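Local coordinates for tail spike protein gp49 (Pseudomonas phage LKA1, PDB 4RU4) that probably cleaves the O-specific polysaccharide of Pseudomonas as a lyase, acting as a trimeric phage tailspike that degrades host envelope during virus entry, at residues I273-G281 and G304-M313; G491-A499 and T535-A543. All coordinates share one frame; numbering follows the deposited sequence. Where two conformers were deposited one is given.

Contact 1: residues I273-G281 and G304-M313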
loop_
_atom_site.group_PDB
_atom_site.type_symbol
_atom_site.label_atom_id
_atom_site.label_comp_id
_atom_site.label_asym_id
_atom_site.label_seq_id
_atom_site.Cartn_x
_atom_site.Cartn_y
_atom_site.Cartn_z
ATOM N N ILE B 273 -9.783 10.891 16.792
ATOM C CA ILE B 273 -10.864 10.941 15.797
ATOM C C ILE B 273 -11.689 9.668 15.950
ATOM O O ILE B 273 -11.132 8.561 15.976
ATOM C CB ILE B 273 -10.294 10.942 14.358
ATOM C CG1 ILE B 273 -9.308 12.083 14.170
ATOM C CG2 ILE B 273 -11.412 11.075 13.309
ATOM C CD1 ILE B 273 -8.315 11.889 12.941
ATOM N N ILE B 274 -13.005 9.807 16.068
ATOM C CA ILE B 274 -13.858 8.636 16.142
ATOM C C ILE B 274 -14.959 8.684 15.087
ATOM O O ILE B 274 -15.620 9.726 14.868
ATOM C CB ILE B 274 -14.448 8.381 17.563
ATOM C CG1 ILE B 274 -15.457 7.218 17.495
ATOM C CG2 ILE B 274 -15.092 9.659 18.134
ATOM C CD1 ILE B 274 -15.645 6.479 18.749
ATOM N N PHE B 275 -15.127 7.547 14.418
ATOM C CA PHE B 275 -16.194 7.376 13.429
ATOM C C PHE B 275 -17.234 6.482 14.077
ATOM O O PHE B 275 -16.991 5.282 14.230
ATOM C CB PHE B 275 -15.662 6.719 12.139
ATOM C CG PHE B 275 -14.709 7.598 11.335
ATOM C CD1 PHE B 275 -13.363 7.659 11.654
ATOM C CD2 PHE B 275 -15.154 8.337 10.251
ATOM C CE1 PHE B 275 -12.481 8.460 10.917
ATOM C CE2 PHE B 275 -14.277 9.133 9.505
ATOM C CZ PHE B 275 -12.930 9.190 9.867
ATOM N N GLY B 276 -18.360 7.064 14.500
ATOM C CA GLY B 276 -19.419 6.302 15.142
ATOM C C GLY B 276 -20.524 6.057 14.133
ATOM O O GLY B 276 -21.057 7.011 13.540
ATOM N N ASN B 277 -20.847 4.792 13.900
ATOM C CA ASN B 277 -21.959 4.460 13.000
ATOM C C ASN B 277 -21.824 5.128 11.621
ATOM O O ASN B 277 -22.780 5.695 11.101
ATOM C CB ASN B 277 -23.286 4.844 13.685
ATOM C CG ASN B 277 -23.398 4.268 15.112
ATOM O OD1 ASN B 277 -23.552 5.018 16.079
ATOM N ND2 ASN B 277 -23.342 2.918 15.240
ATOM N N CYS B 278 -20.624 5.072 11.038
ATOM C CA CYS B 278 -20.359 5.767 9.790
ATOM C C CYS B 278 -20.106 4.771 8.673
ATOM O O CYS B 278 -19.701 3.624 8.928
ATOM C CB CYS B 278 -19.125 6.669 9.904
ATOM S SG CYS B 278 -19.326 8.194 10.889
ATOM N N HIS B 279 -20.278 5.222 7.433
ATOM C CA HIS B 279 -20.147 4.335 6.277
ATOM C C HIS B 279 -19.426 5.136 5.189
ATOM O O HIS B 279 -19.776 6.291 4.964
ATOM C CB HIS B 279 -21.563 3.881 5.855
ATOM C CG HIS B 279 -21.598 2.764 4.837
ATOM N ND1 HIS B 279 -22.423 1.663 4.971
ATOM C CD2 HIS B 279 -20.957 2.607 3.653
ATOM C CE1 HIS B 279 -22.265 0.864 3.927
ATOM N NE2 HIS B 279 -21.386 1.416 3.108
ATOM N N ASP B 280 -18.403 4.548 4.561
ATOM C CA ASP B 280 -17.546 5.233 3.587
ATOM C C ASP B 280 -16.648 6.289 4.251
ATOM O O ASP B 280 -16.785 6.576 5.439
ATOM C CB ASP B 280 -18.337 5.856 2.409
ATOM C CG ASP B 280 -18.402 4.948 1.185
ATOM O OD1 ASP B 280 -18.682 3.745 1.352
ATOM O OD2 ASP B 280 -18.183 5.444 0.042
ATOM N N GLY B 281 -15.732 6.857 3.482
ATOM C CA GLY B 281 -14.879 7.910 4.011
ATOM C C GLY B 281 -13.737 7.381 4.855
ATOM O O GLY B 281 -13.284 6.239 4.685
ATOM N N GLY B 304 -30.497 4.850 14.218
ATOM C CA GLY B 304 -29.568 4.814 13.105
ATOM C C GLY B 304 -28.169 4.345 13.459
ATOM O O GLY B 304 -27.234 4.546 12.672
ATOM N N CYS B 305 -28.009 3.717 14.623
ATOM C CA CYS B 305 -26.670 3.326 15.081
ATOM C C CYS B 305 -26.170 2.038 14.427
ATOM O O CYS B 305 -25.957 1.029 15.102
ATOM C CB CYS B 305 -26.595 3.219 16.619
ATOM S SG CYS B 305 -27.814 2.121 17.398
ATOM N N VAL B 306 -25.922 2.112 13.127
ATOM C CA VAL B 306 -25.601 0.941 12.312
ATOM C C VAL B 306 -24.109 0.650 12.312
ATOM O O VAL B 306 -23.341 1.454 12.845
ATOM C CB VAL B 306 -26.116 1.141 10.875
ATOM C CG1 VAL B 306 -27.643 1.270 10.918
ATOM C CG2 VAL B 306 -25.454 2.374 10.208
ATOM N N PRO B 307 -23.702 -0.516 11.764
ATOM C CA PRO B 307 -22.283 -0.860 11.789
ATOM C C PRO B 307 -21.409 0.103 10.978
ATOM O O PRO B 307 -21.859 0.766 10.051
ATOM C CB PRO B 307 -22.252 -2.253 11.140
ATOM C CG PRO B 307 -23.620 -2.848 11.520
ATOM C CD PRO B 307 -24.522 -1.666 11.290
ATOM N N VAL B 308 -20.143 0.152 11.346
ATOM C CA VAL B 308 -19.209 1.046 10.721
ATOM C C VAL B 308 -18.610 0.279 9.545
ATOM O O VAL B 308 -17.991 -0.772 9.762
ATOM C CB VAL B 308 -18.095 1.391 11.725
ATOM C CG1 VAL B 308 -16.978 2.179 11.028
ATOM C CG2 VAL B 308 -18.679 2.140 12.915
ATOM N N ARG B 309 -18.770 0.785 8.318
ATOM C CA ARG B 309 -18.329 0.017 7.140
ATOM C C ARG B 309 -17.600 0.833 6.088
ATOM O O ARG B 309 -17.968 1.966 5.836
ATOM C CB ARG B 309 -19.532 -0.658 6.466
ATOM C CG ARG B 309 -20.179 -1.763 7.319
ATOM C CD ARG B 309 -21.054 -2.615 6.423
ATOM N NE ARG B 309 -21.699 -3.755 7.091
ATOM C CZ ARG B 309 -22.880 -3.708 7.698
ATOM N NH1 ARG B 309 -23.579 -2.570 7.778
ATOM N NH2 ARG B 309 -23.383 -4.818 8.220
ATOM N N ASN B 310 -16.614 0.211 5.438
ATOM C CA ASN B 310 -15.812 0.857 4.380
ATOM C C ASN B 310 -15.239 2.173 4.859
ATOM O O ASN B 310 -15.172 3.146 4.113
ATOM C CB ASN B 310 -16.578 1.044 3.049
ATOM C CG ASN B 310 -15.644 1.425 1.876
ATOM O OD1 ASN B 310 -14.513 0.937 1.783
ATOM N ND2 ASN B 310 -16.095 2.350 1.025
ATOM N N VAL B 311 -14.799 2.196 6.114
ATOM C CA VAL B 311 -14.084 3.364 6.628
ATOM C C VAL B 311 -12.599 3.018 6.628
ATOM O O VAL B 311 -12.182 1.973 7.144
ATOM C CB VAL B 311 -14.601 3.831 8.021
ATOM C CG1 VAL B 311 -13.857 5.093 8.469
ATOM C CG2 VAL B 311 -16.137 4.078 7.985
ATOM N N ARG B 312 -11.812 3.875 5.979
ATOM C CA ARG B 312 -10.427 3.562 5.680
ATOM C C ARG B 312 -9.497 4.608 6.299
ATOM O O ARG B 312 -9.626 5.790 6.007
ATOM C CB ARG B 312 -10.245 3.502 4.156
ATOM C CG ARG B 312 -11.300 2.651 3.477
ATOM C CD ARG B 312 -11.053 1.152 3.784
ATOM N NE ARG B 312 -12.061 0.325 3.123
ATOM C CZ ARG B 312 -12.073 -1.011 3.166
ATOM N NH1 ARG B 312 -11.138 -1.670 3.846
ATOM N NH2 ARG B 312 -13.015 -1.686 2.520
ATOM N N MET B 313 -8.559 4.174 7.154
ATOM C CA MET B 313 -7.583 5.089 7.723
ATOM C C MET B 313 -6.275 4.898 6.956
ATOM O O MET B 313 -5.728 3.794 6.925
ATOM C CB MET B 313 -7.350 4.787 9.206
ATOM C CG MET B 313 -8.600 4.417 9.999
ATOM S SD MET B 313 -9.969 5.592 9.824
ATOM C CE MET B 313 -11.153 4.765 10.875
HETATM O O HOH W 1 -23.087 0.369 7.527
HETATM O O HOH W 2 -13.825 4.736 2.290
#

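Contact 2: residues G491-A499 and T535-A543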
loop_
_atom_site.group_PDB
_atom_site.type_symbol
_atom_site.label_atom_id
_atom_site.label_comp_id
_atom_site.label_asym_id
_atom_site.label_seq_id
_atom_site.Cartn_x
_atom_site.Cartn_y
_atom_site.Cartn_z
ATOM N N GLY B 491 13.829 -16.770 10.336
ATOM C CA GLY B 491 14.343 -16.313 11.606
ATOM C C GLY B 491 13.937 -17.071 12.865
ATOM O O GLY B 491 14.165 -16.582 13.963
ATOM N N LEU B 492 13.317 -18.244 12.716
ATOM C CA LEU B 492 12.934 -19.035 13.875
ATOM C C LEU B 492 14.184 -19.658 14.456
ATOM O O LEU B 492 15.000 -20.249 13.715
ATOM C CB LEU B 492 11.973 -20.161 13.476
ATOM C CG LEU B 492 10.591 -19.733 12.993
ATOM C CD1 LEU B 492 9.795 -20.961 12.511
ATOM C CD2 LEU B 492 9.857 -18.967 14.112
ATOM N N PRO B 493 14.360 -19.538 15.776
ATOM C CA PRO B 493 15.532 -20.176 16.366
ATOM C C PRO B 493 15.266 -21.656 16.667
ATOM O O PRO B 493 14.110 -22.101 16.714
ATOM C CB PRO B 493 15.745 -19.381 17.655
ATOM C CG PRO B 493 14.397 -18.969 18.057
ATOM C CD PRO B 493 13.600 -18.755 16.764
ATOM N N SER B 494 16.333 -22.424 16.856
ATOM C CA SER B 494 16.163 -23.847 17.135
ATOM C C SER B 494 15.493 -24.078 18.497
ATOM O O SER B 494 15.648 -23.290 19.439
ATOM C CB SER B 494 17.506 -24.592 17.042
ATOM O OG SER B 494 18.384 -24.198 18.080
ATOM N N GLY B 495 14.718 -25.149 18.587
ATOM C CA GLY B 495 14.091 -25.521 19.848
ATOM C C GLY B 495 12.658 -25.059 20.022
ATOM O O GLY B 495 11.978 -25.516 20.946
ATOM N N ILE B 496 12.177 -24.180 19.147
ATOM C CA ILE B 496 10.785 -23.705 19.287
ATOM C C ILE B 496 9.737 -24.792 18.982
ATOM O O ILE B 496 10.038 -25.815 18.378
ATOM C CB ILE B 496 10.526 -22.366 18.500
ATOM C CG1 ILE B 496 10.559 -22.526 16.966
ATOM C CG2 ILE B 496 11.563 -21.302 18.944
ATOM C CD1 ILE B 496 9.305 -23.151 16.276
ATOM N N THR B 497 8.517 -24.563 19.438
ATOM C CA THR B 497 7.381 -25.421 19.125
ATOM C C THR B 497 6.547 -24.715 18.055
ATOM O O THR B 497 6.181 -23.562 18.216
ATOM C CB THR B 497 6.532 -25.635 20.383
ATOM O OG1 THR B 497 7.321 -26.353 21.357
ATOM C CG2 THR B 497 5.247 -26.404 20.055
ATOM N N LEU B 498 6.228 -25.403 16.971
ATOM C CA LEU B 498 5.486 -24.758 15.893
ATOM C C LEU B 498 4.065 -24.408 16.310
ATOM O O LEU B 498 3.583 -23.302 16.056
ATOM C CB LEU B 498 5.459 -25.665 14.647
ATOM C CG LEU B 498 6.807 -25.827 13.964
ATOM C CD1 LEU B 498 6.795 -27.062 13.091
ATOM C CD2 LEU B 498 7.088 -24.557 13.156
ATOM N N ALA B 499 3.371 -25.352 16.922
ATOM C CA ALA B 499 2.011 -25.084 17.313
ATOM C C ALA B 499 1.570 -25.970 18.462
ATOM O O ALA B 499 1.496 -27.186 18.323
ATOM C CB ALA B 499 1.073 -25.265 16.100
ATOM N N THR B 535 17.145 -34.892 16.317
ATOM C CA THR B 535 16.185 -34.088 17.065
ATOM C C THR B 535 15.818 -32.921 16.154
ATOM O O THR B 535 16.696 -32.185 15.735
ATOM C CB THR B 535 16.809 -33.536 18.371
ATOM O OG1 THR B 535 17.244 -34.613 19.202
ATOM C CG2 THR B 535 15.809 -32.675 19.140
ATOM N N PHE B 536 14.534 -32.752 15.847
ATOM C CA PHE B 536 14.115 -31.718 14.902
ATOM C C PHE B 536 14.399 -30.317 15.449
ATOM O O PHE B 536 14.230 -30.057 16.657
ATOM C CB PHE B 536 12.619 -31.813 14.616
ATOM C CG PHE B 536 12.156 -33.169 14.116
ATOM C CD1 PHE B 536 12.939 -33.928 13.249
ATOM C CD2 PHE B 536 10.928 -33.682 14.529
ATOM C CE1 PHE B 536 12.486 -35.173 12.785
ATOM C CE2 PHE B 536 10.484 -34.916 14.082
ATOM C CZ PHE B 536 11.264 -35.667 13.211
ATOM N N ARG B 537 14.780 -29.412 14.546
ATOM C CA ARG B 537 15.003 -28.022 14.909
ATOM C C ARG B 537 13.751 -27.416 15.534
ATOM O O ARG B 537 13.856 -26.601 16.443
ATOM C CB ARG B 537 15.394 -27.214 13.683
ATOM C CG ARG B 537 15.745 -25.736 13.979
ATOM C CD ARG B 537 15.982 -24.962 12.641
ATOM N NE ARG B 537 16.189 -23.530 12.895
ATOM C CZ ARG B 537 17.366 -23.012 13.226
ATOM N NH1 ARG B 537 18.440 -23.798 13.316
ATOM N NH2 ARG B 537 17.474 -21.715 13.458
ATOM N N TYR B 538 12.575 -27.789 15.010
ATOM C CA TYR B 538 11.292 -27.365 15.568
ATOM C C TYR B 538 10.490 -28.582 16.037
ATOM O O TYR B 538 10.548 -29.645 15.430
ATOM C CB TYR B 538 10.456 -26.601 14.519
ATOM C CG TYR B 538 11.260 -25.546 13.784
ATOM C CD1 TYR B 538 12.143 -24.717 14.476
ATOM C CD2 TYR B 538 11.163 -25.396 12.411
ATOM C CE1 TYR B 538 12.912 -23.765 13.807
ATOM C CE2 TYR B 538 11.932 -24.430 11.722
ATOM C CZ TYR B 538 12.799 -23.634 12.435
ATOM O OH TYR B 538 13.561 -22.694 11.786
ATOM N N ILE B 539 9.703 -28.405 17.091
ATOM C CA ILE B 539 8.815 -29.459 17.540
ATOM C C ILE B 539 7.458 -29.347 16.820
ATOM O O ILE B 539 6.819 -28.294 16.841
ATOM C CB ILE B 539 8.608 -29.370 19.067
ATOM C CG1 ILE B 539 9.952 -29.531 19.790
ATOM C CG2 ILE B 539 7.591 -30.417 19.527
ATOM C CD1 ILE B 539 9.958 -28.973 21.183
ATOM N N TYR B 540 7.023 -30.440 16.195
ATOM C CA TYR B 540 5.751 -30.489 15.471
ATOM C C TYR B 540 4.562 -30.738 16.419
ATOM O O TYR B 540 4.752 -31.209 17.541
ATOM C CB TYR B 540 5.801 -31.584 14.384
ATOM C CG TYR B 540 6.752 -31.271 13.251
ATOM C CD1 TYR B 540 6.333 -30.495 12.163
ATOM C CD2 TYR B 540 8.075 -31.747 13.267
ATOM C CE1 TYR B 540 7.197 -30.190 11.125
ATOM C CE2 TYR B 540 8.968 -31.440 12.233
ATOM C CZ TYR B 540 8.508 -30.672 11.145
ATOM O OH TYR B 540 9.370 -30.367 10.107
ATOM N N PRO B 541 3.328 -30.405 15.977
ATOM C CA PRO B 541 2.164 -30.680 16.837
ATOM C C PRO B 541 1.885 -32.163 17.020
ATOM O O PRO B 541 1.229 -32.529 17.987
ATOM C CB PRO B 541 0.985 -30.015 16.101
ATOM C CG PRO B 541 1.600 -29.123 15.046
ATOM C CD PRO B 541 2.966 -29.697 14.737
ATOM N N LYS B 542 2.369 -33.003 16.107
ATOM C CA LYS B 542 2.201 -34.456 16.202
ATOM C C LYS B 542 3.312 -35.061 15.346
ATOM O O LYS B 542 4.042 -34.314 14.706
ATOM C CB LYS B 542 0.826 -34.875 15.659
ATOM C CG LYS B 542 0.571 -34.426 14.206
ATOM C CD LYS B 542 -0.912 -34.602 13.844
ATOM C CE LYS B 542 -1.141 -34.379 12.363
ATOM N NZ LYS B 542 -2.562 -34.699 11.990
ATOM N N ALA B 543 3.460 -36.386 15.337
ATOM C CA ALA B 543 4.516 -37.008 14.525
ATOM C C ALA B 543 4.372 -36.571 13.075
ATOM O O ALA B 543 3.300 -36.643 12.490
ATOM C CB ALA B 543 4.466 -38.498 14.620
#

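Contact 1: residues I273-G281 and G304-M313
His279 and Arg309 are bridged through their backbones in parallel register: Arg309 N donates to Cys278 O at 3.0 Å, Arg309 O accepts from Asp280 N, and further on Arg312 N reaches Gly281 O. Arg309 CB sits over one face of the His279 imidazole, 4.1 Å from the ring centroid. Beyond it the arginine chain runs out extended to a water that also meets His279 ND1 and Pro307 O, while its guanidinium forms a salt bridge with Glu336 and a hydrogen bond with Gly168 O. Just before the bridge, Asn277 turns its amide onto Val306 O, ND2 to O 2.8 Å and nearly straight (167°), with the acceptor in the amide plane; its OD1 takes a bond from Asp300 N. Val311 splits its two branches: CG1, anti to the backbone N (chi1 -177°), lies over the centre of the Phe275 ring, 3.9 Å from the centroid, whereas CG2 rests against Cys278 O and Asp280 O. The bent Met313 chain brings CE to 3.7 Å from Phe275 CD1 in apolar packing, and Met313 SD stands obliquely to the Phe275 ring, 4.8 Å from its centroid, the Met-aromatic contact. Asn310 ND2 descends on Asp280 OD1 from above the carboxylate plane (3.0 Å), the two planes 74° apart, and Asn310 OD1 is gripped side-on by Arg312 NE and NH2. Asp280 OD1 also forms a salt bridge with Arg319 of the second subunit and Asn310 OD1 a hydrogen bond with Thr344 of that subunit, so this corner lies at the subunit interface. Parallel backbone bonding between successive turns, with aliphatic and aromatic side chains stacked beneath it and strand directions changing at corners, is the hallmark of the right-handed parallel beta-helix of pectin lyase-like proteins.

Contact 2: residues G491-A499 and T535-A543
Tyr538 meets four residues of 491-499 along its length. Its CB lies 3.8 Å from Leu498 CG; CD1 then runs beside Ile496, whose CG1 is 3.7 Å away and whose side chain points the same way. CE1 faces Pro493 O near the ring plane, a carbonyl that is buried without a hydrogen-bond partner. Leu492 crosses the ring at about a right angle, its CD1 over one face toward the rim, 4.3 Å from the centroid, while Arg537 CB occupies the opposite face. At the tip, OH comes close to Leu492 CB, accepts from Arg537 NE, and is hydrogen-bonded to the terminal carboxylate of Val602 of the third subunit. The extended Arg537 chain (CG anti to the backbone N, chi1 -176°) brings NH2 to Leu492 O at 2.9 Å, in the plane of both the carbonyl and the guanidinium; NE and NH2 thus serve different acceptors, which should limit rotation of the group. Ser494 N lies over one guanidinium face. Pro493 to Ile496 form a type II beta turn, and its glycine donates Gly495 N to Arg537 O at 2.7 Å. Past this turn, Thr497 and Ile539 form a single beta bridge that joins the start of strand 497-501, outermost within the chain on its parallel face of the beta-helix, to a connection of the Ig-like domain: Ile539 N donates to Ile496 O and Leu498 N to Ile539 O. Leu498 CD1 meets Tyr540 CD1 obliquely at 3.6 Å, side chains alongside, and the Tyr540 hydroxyl is hydrogen-bonded to Pro513 O. Pro541 CB lies 3.6 Å from Ala499 O.

In the fold
The two contacts stand in series along the chain, with centres 43 Å apart and nearest atoms about 29 Å. The centre of contact 1, which joins neighbouring turns inside the beta-helix, lies about 12 Å from that of the chain; the centre of contact 2, which joins the helix's far part to the C-terminal Ig-like domain, lies about 31 Å from it. Both lie at subunit interfaces, contact 1 against the second subunit and contact 2 mainly against the third, with Ala543 also packing on Arg518 of the second. Both are away from the calcium site of Gly368 and Asp394; a bound sodium ion lies about 9 Å from the Cys305 side chain of contact 1.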